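Local coordinates for protein PRD-containing transcription regulator (Lactobacillus casei, PDB 3NUF) that probably regulates transcription through an all-helical PRD (PTS regulation domain), the kind of module that usually couples sugar-phosphotransferase signalling to gene expression, at residues 26-31 with 60-65; 92-97 with 106-111. One frame throughout, in Å; residues are numbered along the deposited sequence.

Interaction 1. Residues 26-31 with 60-65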
# COMPACT_ATOMS: atom_id res chain seq x y z
N GLN A 26 -8.07 -3.57 -13.28
CA GLN A 26 -7.14 -2.64 -13.90
C GLN A 26 -6.54 -1.79 -12.80
O GLN A 26 -5.31 -1.68 -12.74
CB GLN A 26 -7.80 -1.80 -14.98
CG GLN A 26 -6.87 -0.85 -15.63
CD GLN A 26 -6.70 0.45 -14.89
OE1 GLN A 26 -7.65 0.98 -14.33
NE2 GLN A 26 -5.49 1.00 -14.91
N ALA A 27 -7.38 -1.13 -12.01
CA ALA A 27 -6.89 -0.16 -11.05
C ALA A 27 -6.15 -0.82 -9.92
O ALA A 27 -5.17 -0.29 -9.44
CB ALA A 27 -8.06 0.71 -10.53
N ALA A 28 -6.58 -2.01 -9.55
CA ALA A 28 -5.89 -2.72 -8.48
C ALA A 28 -4.51 -3.18 -8.92
O ALA A 28 -3.51 -3.05 -8.17
CB ALA A 28 -6.70 -3.87 -7.94
N THR A 29 -4.40 -3.66 -10.16
CA THR A 29 -3.10 -4.04 -10.71
C THR A 29 -2.18 -2.84 -10.78
O THR A 29 -1.04 -2.91 -10.37
CB THR A 29 -3.20 -4.70 -12.07
OG1 THR A 29 -4.06 -5.84 -11.95
CG2 THR A 29 -1.81 -5.18 -12.57
N ALA A 30 -2.69 -1.72 -11.32
CA ALA A 30 -1.91 -0.49 -11.42
C ALA A 30 -1.39 -0.04 -10.06
O ALA A 30 -0.22 0.33 -9.90
CB ALA A 30 -2.72 0.62 -12.06
N LEU A 31 -2.27 -0.13 -9.07
CA LEU A 31 -1.90 0.34 -7.71
C LEU A 31 -0.81 -0.57 -7.08
O LEU A 31 0.16 -0.06 -6.52
CB LEU A 31 -3.15 0.42 -6.82
CG LEU A 31 -2.92 0.86 -5.38
CD1 LEU A 31 -2.23 2.22 -5.32
CD2 LEU A 31 -4.26 0.89 -4.62
N GLU A 60 -8.52 -2.87 -0.31
CA GLU A 60 -9.46 -2.27 0.62
C GLU A 60 -9.44 -0.73 0.56
O GLU A 60 -10.49 -0.08 0.50
CB GLU A 60 -9.16 -2.75 2.05
CG GLU A 60 -10.00 -2.07 3.10
CD GLU A 60 -9.59 -2.45 4.54
OE1 GLU A 60 -9.63 -3.68 4.80
OE2 GLU A 60 -9.21 -1.57 5.37
N MSE A 61 -8.25 -0.16 0.53
CA MSE A 61 -8.09 1.32 0.41
C MSE A 61 -8.66 1.85 -0.90
O MSE A 61 -9.35 2.85 -0.93
CB MSE A 61 -6.62 1.71 0.50
CG MSE A 61 -5.96 1.47 1.84
SE MSE A 61 -4.07 1.84 1.84
CE MSE A 61 -4.22 3.67 1.37
N LEU A 62 -8.35 1.18 -2.02
CA LEU A 62 -8.91 1.55 -3.30
C LEU A 62 -10.42 1.49 -3.26
O LEU A 62 -11.13 2.38 -3.71
CB LEU A 62 -8.29 0.67 -4.40
CG LEU A 62 -8.74 0.92 -5.84
CD1 LEU A 62 -8.37 2.33 -6.24
CD2 LEU A 62 -8.12 -0.18 -6.75
N GLY A 63 -10.94 0.44 -2.65
CA GLY A 63 -12.39 0.33 -2.50
C GLY A 63 -12.99 1.50 -1.76
O GLY A 63 -14.01 2.08 -2.16
N ARG A 64 -12.36 1.92 -0.68
CA ARG A 64 -12.85 3.05 0.14
C ARG A 64 -12.74 4.35 -0.60
O ARG A 64 -13.61 5.21 -0.49
CB ARG A 64 -12.12 3.25 1.51
CG ARG A 64 -12.63 2.49 2.62
CD ARG A 64 -12.09 3.04 3.92
NE ARG A 64 -10.69 2.74 4.09
CZ ARG A 64 -10.19 1.56 4.36
NH1 ARG A 64 -10.99 0.50 4.48
NH2 ARG A 64 -8.91 1.41 4.55
N SER A 65 -11.69 4.52 -1.42
CA SER A 65 -11.53 5.70 -2.24
C SER A 65 -12.67 5.90 -3.19
O SER A 65 -13.04 7.03 -3.56
CB SER A 65 -10.21 5.67 -3.05
OG SER A 65 -10.23 4.82 -4.22
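Leu62 reaches across to Ala27, Ala28 and Leu31, and its side chain carries nearly all of the 60-65 side of the contact. At the root, Leu62 CB lies 4.0 Å from Leu31 CD2; the two leucines run antiparallel alongside each other, so one's tip sits against the other's base. Leu62 CG stands anti to the backbone N (chi1 -179°), which sends the fork toward helix 25-41. There the branches part. CD1 stays on its own helix, beside Ser65 OG, while CD2 settles on a bare patch of backbone where two successive alanines offer only methyls. Leu62 CD2 is 3.7 Å from Ala28 N and 3.8 Å from Ala27 C, closer than it comes to either CB; the nearer of these, Ala27 CB, is 3.9 Å from CD2. No hydrogen bond crosses between the segments, and only 152 Å² is buried; the axes of the two short segments approach to 10.6 Å at 127°. Ser65 OG bonds within its own helix instead, donating to Leu62 O in the carbonyl plane. Arg64 NE pairs with Glu104, in helix 104-115. Around the contact, helix 13-21 covers Ala28 through Ile19, and helix 84-97 brings Ile97 against Leu31, Met61 and Ser65, so this crossing joins helices 25-41 and 48-67 within the helical PRD bundle.

Interaction 2. Residues 92-97 with 106-111. With EDO (1,2-ethanediol), chain G.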
# COMPACT_ATOMS: atom_id res chain seq x y z
N GLN A 92 2.46 9.20 0.52
CA GLN A 92 2.51 9.35 -0.93
C GLN A 92 1.50 8.42 -1.58
O GLN A 92 0.80 8.81 -2.53
CB GLN A 92 3.91 9.04 -1.45
CG GLN A 92 4.02 9.28 -2.93
CD GLN A 92 5.45 9.28 -3.44
OE1 GLN A 92 6.41 9.31 -2.68
NE2 GLN A 92 5.57 9.25 -4.77
N VAL A 93 1.40 7.18 -1.11
CA VAL A 93 0.44 6.24 -1.70
C VAL A 93 -1.00 6.67 -1.51
O VAL A 93 -1.81 6.68 -2.44
CB VAL A 93 0.62 4.85 -1.14
CG1 VAL A 93 -0.48 3.83 -1.66
CG2 VAL A 93 1.97 4.27 -1.50
N VAL A 94 -1.30 7.11 -0.30
CA VAL A 94 -2.68 7.59 0.02
C VAL A 94 -3.06 8.76 -0.89
O VAL A 94 -4.14 8.78 -1.48
CB VAL A 94 -2.75 8.02 1.46
CG1 VAL A 94 -4.11 8.75 1.77
CG2 VAL A 94 -2.55 6.81 2.40
N GLN A 95 -2.17 9.72 -1.04
CA GLN A 95 -2.41 10.85 -1.89
C GLN A 95 -2.52 10.50 -3.35
O GLN A 95 -3.29 11.12 -4.08
CB GLN A 95 -1.40 11.95 -1.61
CG GLN A 95 -1.43 12.47 -0.17
CD GLN A 95 -2.78 12.96 0.27
OE1 GLN A 95 -3.36 12.49 1.29
NE2 GLN A 95 -3.31 13.85 -0.46
N HIS A 96 -1.70 9.57 -3.77
CA HIS A 96 -1.76 9.05 -5.14
C HIS A 96 -3.09 8.42 -5.47
O HIS A 96 -3.63 8.70 -6.54
CB HIS A 96 -0.61 8.02 -5.37
CG HIS A 96 -0.73 7.25 -6.64
ND1 HIS A 96 -0.35 7.77 -7.85
CD2 HIS A 96 -1.19 6.00 -6.88
CE1 HIS A 96 -0.55 6.85 -8.79
NE2 HIS A 96 -1.09 5.78 -8.23
N ILE A 97 -3.64 7.62 -4.58
CA ILE A 97 -4.96 7.01 -4.80
C ILE A 97 -6.02 8.09 -4.89
O ILE A 97 -6.86 8.02 -5.80
CB ILE A 97 -5.27 6.00 -3.70
CG1 ILE A 97 -4.34 4.80 -3.71
CG2 ILE A 97 -6.72 5.48 -3.81
CD1 ILE A 97 -4.34 3.99 -2.44
N TYR A 106 -1.42 5.70 8.35
CA TYR A 106 -0.86 5.00 9.53
C TYR A 106 -0.84 3.50 9.40
O TYR A 106 0.21 2.85 9.48
CB TYR A 106 -1.56 5.50 10.80
CG TYR A 106 -1.40 6.97 11.06
CD1 TYR A 106 -0.13 7.50 11.25
CD2 TYR A 106 -2.49 7.85 11.10
CE1 TYR A 106 0.02 8.84 11.46
CE2 TYR A 106 -2.33 9.18 11.30
CZ TYR A 106 -1.09 9.69 11.46
OH TYR A 106 -0.90 11.04 11.64
N VAL A 107 -1.98 2.91 9.13
CA VAL A 107 -2.03 1.45 8.98
C VAL A 107 -1.16 1.03 7.79
O VAL A 107 -0.43 0.03 7.86
CB VAL A 107 -3.44 0.93 8.87
CG1 VAL A 107 -3.51 -0.52 8.37
CG2 VAL A 107 -4.12 1.05 10.23
N LEU A 108 -1.21 1.77 6.68
CA LEU A 108 -0.37 1.43 5.52
C LEU A 108 1.11 1.48 5.85
O LEU A 108 1.88 0.62 5.41
CB LEU A 108 -0.70 2.31 4.32
CG LEU A 108 0.17 2.07 3.08
CD1 LEU A 108 0.06 0.65 2.55
CD2 LEU A 108 -0.18 3.08 1.98
N SER A 109 1.54 2.42 6.69
CA SER A 109 2.96 2.51 7.04
C SER A 109 3.53 1.25 7.66
O SER A 109 4.72 0.97 7.47
CB SER A 109 3.19 3.75 7.93
OG SER A 109 2.82 3.52 9.26
N ILE A 110 2.71 0.50 8.36
CA ILE A 110 3.21 -0.72 8.98
C ILE A 110 3.66 -1.75 7.95
O ILE A 110 4.59 -2.51 8.22
CB ILE A 110 2.14 -1.30 9.92
CG1 ILE A 110 1.73 -0.29 10.98
CG2 ILE A 110 2.58 -2.62 10.60
CD1 ILE A 110 2.84 0.35 11.76
N HIS A 111 3.04 -1.79 6.79
CA HIS A 111 3.46 -2.69 5.74
C HIS A 111 4.86 -2.34 5.30
O HIS A 111 5.68 -3.21 5.10
CB HIS A 111 2.47 -2.63 4.60
CG HIS A 111 1.13 -3.14 4.94
ND1 HIS A 111 0.66 -4.36 4.51
CD2 HIS A 111 0.10 -2.56 5.61
CE1 HIS A 111 -0.57 -4.54 4.96
NE2 HIS A 111 -0.94 -3.47 5.64
C1 EDO G . 3.28 9.62 -7.81
O1 EDO G . 4.08 9.10 -6.75
C2 EDO G . 2.44 10.74 -7.25
O2 EDO G . 1.05 10.46 -7.50
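Tyr106 O takes the shortest sound polar bond here, from Ser109 OG at 2.7 Å, in the carbonyl plane and on a lone pair; Ser109 N adds a weak backbone bond to the same oxygen. This lies within helix 104-115 of the all-helical PRD fold, one turn that also carries Leu108, the residue that crosses to helix 84-97. The crossing itself is apolar. In Leu108, chi1 of 177° swings CG toward helix 84-97 and chi2 of 61° turns CD2 onto Val93, whose side chain it meets at about a right angle. Leu108 CD2 rests 3.7 Å from Val93 CB and equally near Val93 CG1, whereas Val94 CG2 is a looser neighbour at 4.4 Å from that methyl. All three residues are buried; Val35 and Leu38 of helix 25-41 pack on Val93, and Met61 of helix 48-67 on Val94. Away from Leu108, His96 and Tyr34 OH bond a 1,2-ethanediol, probably from the crystallisation liquor; Gln92 NE2, one turn from His96, is modelled doubtfully close to O1. With an alanine in place of Gln92, the packing on Leu38 would probably be lost and the weak bond to Tyr34 OH with it. His96 also stacks its ring on Tyr34, and at the ring's edge, in its plane, His96 ND1 lies 3.1 Å from diol O2, either atom being a possible donor.

Interaction 2 is the more central, about 5 Å from the centre of the chain to its own centre against 10 Å for interaction 1, and its touching residues are all buried, whereas interaction 1 is only half so. Both depend on one leucine offering CD2, with no hydrogen bond across. They differ in what receives it: the backbone and methyls of two alanines in interaction 1, branched valine side chains in interaction 2. The two share no helix, yet helix 84-97 touches both helices of interaction 1. Ile97 CG1 lies 3.7 Å from Leu31 CD1 of helix 25-41, and Val94 CG2 lies 3.7 Å from Met61 CE of helix 48-67, so apolar contacts link the two interactions.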